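Local coordinates for peptidase, C14 family (Geobacter sulfurreducens PCA, PDB 3BIJ), which is of unknown function but belongs to the caspase-like C14 peptidase family and may act as a cysteine-type endopeptidase, at residues L71-G85 and F122-H136. Numbering follows the deposited sequence.
Sequences LGKGDIFMLSYSGHG and FAAGVRVLVFSDSCH
Strands 76-82 and 127-133 are neighbouring parallel strands in the central sheet of this caspase-like domain, their axes 4.5 Å apart. They lead into the SGHG and DSCH segments, where H84 and C135 probably match the family's His and Cys positions. I76 pairs with R127, M78 with L129 and S80 with F131 on one face. F77 pairs with V128, L79 with V130 and Y81 with S132 on the other. Backbone bonds alternate between the strands, as from F77 N to R127 O (2.7 Å) and from L129 N to F77 O. At the N-terminal ends, R127 bends its side chain at chi2 (115°) and chi3. This lays the guanidinium over I76, with R127 NH1 3.4 Å from I76 CB. NH1 also gives a weak, bent bond to G74 O, while R127 NH2 is hydrogen-bonded to Q272 OE1. Cutting R127 back to an alanine is likely to leave Q272 OE1 and G74 O without this partner and uncover one side of I76. On the opposite face the F77 and F122 rings are 27° from parallel but slid apart, with centroids 4.8 Å apart. At the F122 ring edge, L71 CD1 lies 3.5 Å from F122 CD2. Past the C-terminal ends, S134 OG donates to G83 O (2.8 Å) from above the carbonyl plane. Y81 OH lies 2.7 Å from H84 O and ties its ring to the backbone there. S134 CB sits by the ring edge, 3.8 Å from Y81 CE1. Helix 57-70 packs on F77 and F122, and helix 222-231 on F131 and D133 across the sheet. Strand 4-10 continues the sheet beyond 76-82, and strand 201-206 beyond 127-133.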
loop_
_atom_site.group_PDB
_atom_site.type_symbol
_atom_site.label_atom_id
_atom_site.label_comp_id
_atom_site.label_asym_id
_atom_site.label_seq_id
_atom_site.Cartn_x
_atom_site.Cartn_y
_atom_site.Cartn_z
ATOM N N LEU A 71 25.825 -9.907 45.475
ATOM C CA LEU A 71 26.890 -10.461 44.671
ATOM C C LEU A 71 28.142 -9.605 44.567
ATOM O O LEU A 71 28.114 -8.385 44.762
ATOM C CB LEU A 71 26.348 -10.840 43.288
ATOM C CG LEU A 71 25.293 -9.911 42.707
ATOM C CD1 LEU A 71 25.985 -8.688 42.146
ATOM C CD2 LEU A 71 24.491 -10.624 41.625
ATOM N N GLY A 72 29.251 -10.281 44.292
ATOM C CA GLY A 72 30.529 -9.613 44.169
ATOM C C GLY A 72 31.346 -10.131 43.000
ATOM O O GLY A 72 30.822 -10.814 42.112
ATOM N N LYS A 73 32.633 -9.797 43.008
ATOM C CA LYS A 73 33.571 -10.196 41.960
ATOM C C LYS A 73 33.367 -11.632 41.510
ATOM O O LYS A 73 33.459 -12.570 42.303
ATOM C CB LYS A 73 35.025 -10.000 42.434
ATOM C CG LYS A 73 35.415 -10.772 43.718
ATOM C CD LYS A 73 36.825 -10.400 44.243
ATOM C CE LYS A 73 37.220 -11.209 45.498
ATOM N NZ LYS A 73 36.302 -11.056 46.678
ATOM N N GLY A 74 33.088 -11.796 40.222
ATOM C CA GLY A 74 32.871 -13.127 39.685
ATOM C C GLY A 74 31.405 -13.494 39.501
ATOM O O GLY A 74 31.065 -14.323 38.659
ATOM N N ASP A 75 30.528 -12.886 40.287
ATOM C CA ASP A 75 29.120 -13.197 40.168
ATOM C C ASP A 75 28.528 -12.496 38.956
ATOM O O ASP A 75 29.233 -11.801 38.219
ATOM C CB ASP A 75 28.374 -12.782 41.434
ATOM C CG ASP A 75 28.979 -13.385 42.691
ATOM O OD1 ASP A 75 29.385 -14.566 42.647
ATOM O OD2 ASP A 75 29.033 -12.677 43.719
ATOM N N ILE A 76 27.228 -12.679 38.753
ATOM C CA ILE A 76 26.546 -12.067 37.625
ATOM C C ILE A 76 25.080 -11.722 37.917
ATOM O O ILE A 76 24.312 -12.541 38.425
ATOM C CB ILE A 76 26.598 -12.993 36.405
ATOM C CG1 ILE A 76 25.775 -12.385 35.257
ATOM C CG2 ILE A 76 26.068 -14.381 36.771
ATOM C CD1 ILE A 76 25.823 -13.181 33.963
ATOM N N PHE A 77 24.702 -10.500 37.579
ATOM C CA PHE A 77 23.345 -10.025 37.777
ATOM C C PHE A 77 22.639 -9.950 36.427
ATOM O O PHE A 77 23.192 -9.436 35.457
ATOM C CB PHE A 77 23.366 -8.642 38.415
ATOM C CG PHE A 77 22.011 -8.027 38.555
ATOM C CD1 PHE A 77 21.038 -8.634 39.329
ATOM C CD2 PHE A 77 21.706 -6.830 37.920
ATOM C CE1 PHE A 77 19.772 -8.057 39.473
ATOM C CE2 PHE A 77 20.444 -6.242 38.057
ATOM C CZ PHE A 77 19.479 -6.858 38.834
HETATM N N MSE A 78 21.421 -10.473 36.364
HETATM C CA MSE A 78 20.659 -10.435 35.133
HETATM C C MSE A 78 19.375 -9.638 35.317
HETATM O O MSE A 78 18.576 -9.925 36.216
HETATM C CB MSE A 78 20.294 -11.840 34.676
HETATM C CG MSE A 78 19.699 -11.859 33.298
HETATM SE SE MSE A 78 18.929 -13.531 32.818
HETATM C CE MSE A 78 17.212 -12.910 32.215
ATOM N N LEU A 79 19.173 -8.646 34.457
ATOM C CA LEU A 79 17.974 -7.816 34.508
ATOM C C LEU A 79 17.263 -7.838 33.167
ATOM O O LEU A 79 17.830 -7.431 32.159
ATOM C CB LEU A 79 18.335 -6.369 34.851
ATOM C CG LEU A 79 17.220 -5.312 34.784
ATOM C CD1 LEU A 79 16.029 -5.730 35.637
ATOM C CD2 LEU A 79 17.777 -3.972 35.285
ATOM N N SER A 80 16.030 -8.322 33.154
ATOM C CA SER A 80 15.267 -8.350 31.920
ATOM C C SER A 80 14.043 -7.482 32.161
ATOM O O SER A 80 13.531 -7.437 33.279
ATOM C CB SER A 80 14.838 -9.773 31.551
ATOM O OG SER A 80 13.926 -10.288 32.496
ATOM N N TYR A 81 13.587 -6.786 31.123
ATOM C CA TYR A 81 12.439 -5.905 31.253
ATOM C C TYR A 81 11.572 -5.833 30.014
ATOM O O TYR A 81 12.059 -5.624 28.901
ATOM C CB TYR A 81 12.900 -4.480 31.611
ATOM C CG TYR A 81 11.823 -3.405 31.514
ATOM C CD1 TYR A 81 11.636 -2.658 30.343
ATOM C CD2 TYR A 81 10.972 -3.153 32.587
ATOM C CE1 TYR A 81 10.626 -1.691 30.254
ATOM C CE2 TYR A 81 9.959 -2.199 32.510
ATOM C CZ TYR A 81 9.788 -1.472 31.343
ATOM O OH TYR A 81 8.778 -0.537 31.266
ATOM N N SER A 82 10.277 -6.019 30.218
ATOM C CA SER A 82 9.325 -5.903 29.139
ATOM C C SER A 82 8.237 -4.979 29.639
ATOM O O SER A 82 7.539 -5.273 30.611
ATOM C CB SER A 82 8.763 -7.263 28.731
ATOM O OG SER A 82 9.705 -7.954 27.935
ATOM N N GLY A 83 8.140 -3.831 28.985
ATOM C CA GLY A 83 7.147 -2.842 29.354
ATOM C C GLY A 83 7.287 -1.668 28.415
ATOM O O GLY A 83 7.993 -1.756 27.413
ATOM N N HIS A 84 6.618 -0.570 28.740
ATOM C CA HIS A 84 6.672 0.625 27.920
ATOM C C HIS A 84 7.893 1.449 28.258
ATOM O O HIS A 84 8.386 1.406 29.384
ATOM C CB HIS A 84 5.446 1.508 28.154
ATOM C CG HIS A 84 4.250 1.115 27.352
ATOM N ND1 HIS A 84 3.144 0.513 27.911
ATOM C CD2 HIS A 84 3.994 1.228 26.028
ATOM C CE1 HIS A 84 2.255 0.270 26.965
ATOM N NE2 HIS A 84 2.747 0.693 25.813
ATOM N N GLY A 85 8.363 2.206 27.274
ATOM C CA GLY A 85 9.498 3.075 27.484
ATOM C C GLY A 85 8.914 4.468 27.578
ATOM O O GLY A 85 8.108 4.852 26.736
ATOM N N PHE A 122 27.121 -1.884 41.487
ATOM C CA PHE A 122 27.604 -3.259 41.493
ATOM C C PHE A 122 29.120 -3.332 41.623
ATOM O O PHE A 122 29.828 -2.395 41.259
ATOM C CB PHE A 122 27.164 -4.001 40.220
ATOM C CG PHE A 122 25.708 -4.394 40.209
ATOM C CD1 PHE A 122 24.725 -3.473 39.873
ATOM C CD2 PHE A 122 25.318 -5.681 40.575
ATOM C CE1 PHE A 122 23.377 -3.828 39.901
ATOM C CE2 PHE A 122 23.972 -6.041 40.605
ATOM C CZ PHE A 122 23.005 -5.114 40.270
ATOM N N ALA A 123 29.600 -4.463 42.135
ATOM C CA ALA A 123 31.026 -4.714 42.343
ATOM C C ALA A 123 31.839 -4.509 41.074
ATOM O O ALA A 123 31.291 -4.195 40.019
ATOM C CB ALA A 123 31.229 -6.132 42.858
ATOM N N ALA A 124 33.151 -4.704 41.174
ATOM C CA ALA A 124 34.028 -4.514 40.029
ATOM C C ALA A 124 34.075 -5.699 39.064
ATOM O O ALA A 124 33.936 -5.527 37.849
ATOM C CB ALA A 124 35.425 -4.166 40.500
ATOM N N GLY A 125 34.260 -6.899 39.588
ATOM C CA GLY A 125 34.323 -8.049 38.705
ATOM C C GLY A 125 32.987 -8.732 38.498
ATOM O O GLY A 125 32.938 -9.923 38.197
ATOM N N VAL A 126 31.897 -7.993 38.655
ATOM C CA VAL A 126 30.576 -8.582 38.477
ATOM C C VAL A 126 30.034 -8.306 37.066
ATOM O O VAL A 126 30.182 -7.207 36.538
ATOM C CB VAL A 126 29.588 -8.075 39.598
ATOM C CG1 VAL A 126 29.728 -6.586 39.778
ATOM C CG2 VAL A 126 28.150 -8.428 39.245
ATOM N N ARG A 127 29.446 -9.331 36.452
ATOM C CA ARG A 127 28.881 -9.212 35.112
ATOM C C ARG A 127 27.419 -8.814 35.248
ATOM O O ARG A 127 26.684 -9.409 36.041
ATOM C CB ARG A 127 28.980 -10.544 34.358
ATOM C CG ARG A 127 30.401 -11.018 34.110
ATOM C CD ARG A 127 30.688 -12.313 34.854
ATOM N NE ARG A 127 29.981 -13.434 34.248
ATOM C CZ ARG A 127 29.498 -14.465 34.928
ATOM N NH1 ARG A 127 29.643 -14.527 36.247
ATOM N NH2 ARG A 127 28.854 -15.432 34.290
ATOM N N VAL A 128 27.006 -7.805 34.485
ATOM C CA VAL A 128 25.625 -7.324 34.516
ATOM C C VAL A 128 25.013 -7.511 33.131
ATOM O O VAL A 128 25.405 -6.839 32.180
ATOM C CB VAL A 128 25.554 -5.821 34.904
ATOM C CG1 VAL A 128 24.118 -5.352 34.911
ATOM C CG2 VAL A 128 26.174 -5.610 36.278
ATOM N N LEU A 129 24.063 -8.433 33.022
ATOM C CA LEU A 129 23.400 -8.716 31.754
ATOM C C LEU A 129 21.997 -8.126 31.766
ATOM O O LEU A 129 21.176 -8.514 32.591
ATOM C CB LEU A 129 23.322 -10.225 31.542
ATOM C CG LEU A 129 22.661 -10.710 30.258
ATOM C CD1 LEU A 129 23.482 -10.288 29.061
ATOM C CD2 LEU A 129 22.523 -12.221 30.326
ATOM N N VAL A 130 21.715 -7.199 30.851
ATOM C CA VAL A 130 20.399 -6.547 30.795
ATOM C C VAL A 130 19.644 -6.755 29.472
ATOM O O VAL A 130 20.180 -6.491 28.398
ATOM C CB VAL A 130 20.523 -5.006 31.010
ATOM C CG1 VAL A 130 19.149 -4.380 31.020
ATOM C CG2 VAL A 130 21.259 -4.693 32.299
ATOM N N PHE A 131 18.405 -7.234 29.558
ATOM C CA PHE A 131 17.569 -7.414 28.375
ATOM C C PHE A 131 16.414 -6.430 28.505
ATOM O O PHE A 131 15.673 -6.461 29.493
ATOM C CB PHE A 131 16.992 -8.828 28.275
ATOM C CG PHE A 131 17.999 -9.865 27.890
ATOM C CD1 PHE A 131 18.709 -10.566 28.862
ATOM C CD2 PHE A 131 18.271 -10.113 26.546
ATOM C CE1 PHE A 131 19.681 -11.499 28.499
ATOM C CE2 PHE A 131 19.239 -11.040 26.172
ATOM C CZ PHE A 131 19.950 -11.738 27.151
ATOM N N SER A 132 16.267 -5.546 27.526
ATOM C CA SER A 132 15.181 -4.579 27.560
ATOM C C SER A 132 14.359 -4.685 26.282
ATOM O O SER A 132 14.741 -4.120 25.262
ATOM C CB SER A 132 15.747 -3.163 27.705
ATOM O OG SER A 132 14.715 -2.183 27.724
ATOM N N ASP A 133 13.245 -5.418 26.331
ATOM C CA ASP A 133 12.377 -5.576 25.162
ATOM C C ASP A 133 11.381 -4.440 25.234
ATOM O O ASP A 133 10.194 -4.640 25.503
ATOM C CB ASP A 133 11.635 -6.918 25.186
ATOM C CG ASP A 133 10.924 -7.214 23.876
ATOM O OD1 ASP A 133 10.808 -6.287 23.044
ATOM O OD2 ASP A 133 10.475 -8.370 23.680
ATOM N N SER A 134 11.889 -3.239 25.003
ATOM C CA SER A 134 11.085 -2.031 25.069
ATOM C C SER A 134 11.644 -1.013 24.068
ATOM O O SER A 134 12.624 -1.288 23.377
ATOM C CB SER A 134 11.152 -1.475 26.494
ATOM O OG SER A 134 10.314 -0.358 26.660
ATOM N N CYS A 135 11.022 0.162 24.007
ATOM C CA CYS A 135 11.449 1.215 23.093
ATOM C C CYS A 135 11.009 2.576 23.619
ATOM O O CYS A 135 10.407 2.669 24.688
ATOM C CB CYS A 135 10.835 0.983 21.721
ATOM S SG CYS A 135 9.046 1.086 21.746
ATOM N N HIS A 136 11.306 3.629 22.860
ATOM C CA HIS A 136 10.942 4.989 23.258
ATOM C C HIS A 136 10.338 5.749 22.091
ATOM O O HIS A 136 10.687 5.495 20.945
ATOM C CB HIS A 136 12.178 5.723 23.773
ATOM C CG HIS A 136 12.723 5.145 25.040
ATOM N ND1 HIS A 136 12.102 5.312 26.260
ATOM C CD2 HIS A 136 13.795 4.349 25.269
ATOM C CE1 HIS A 136 12.768 4.645 27.186
ATOM N NE2 HIS A 136 13.798 4.050 26.611
#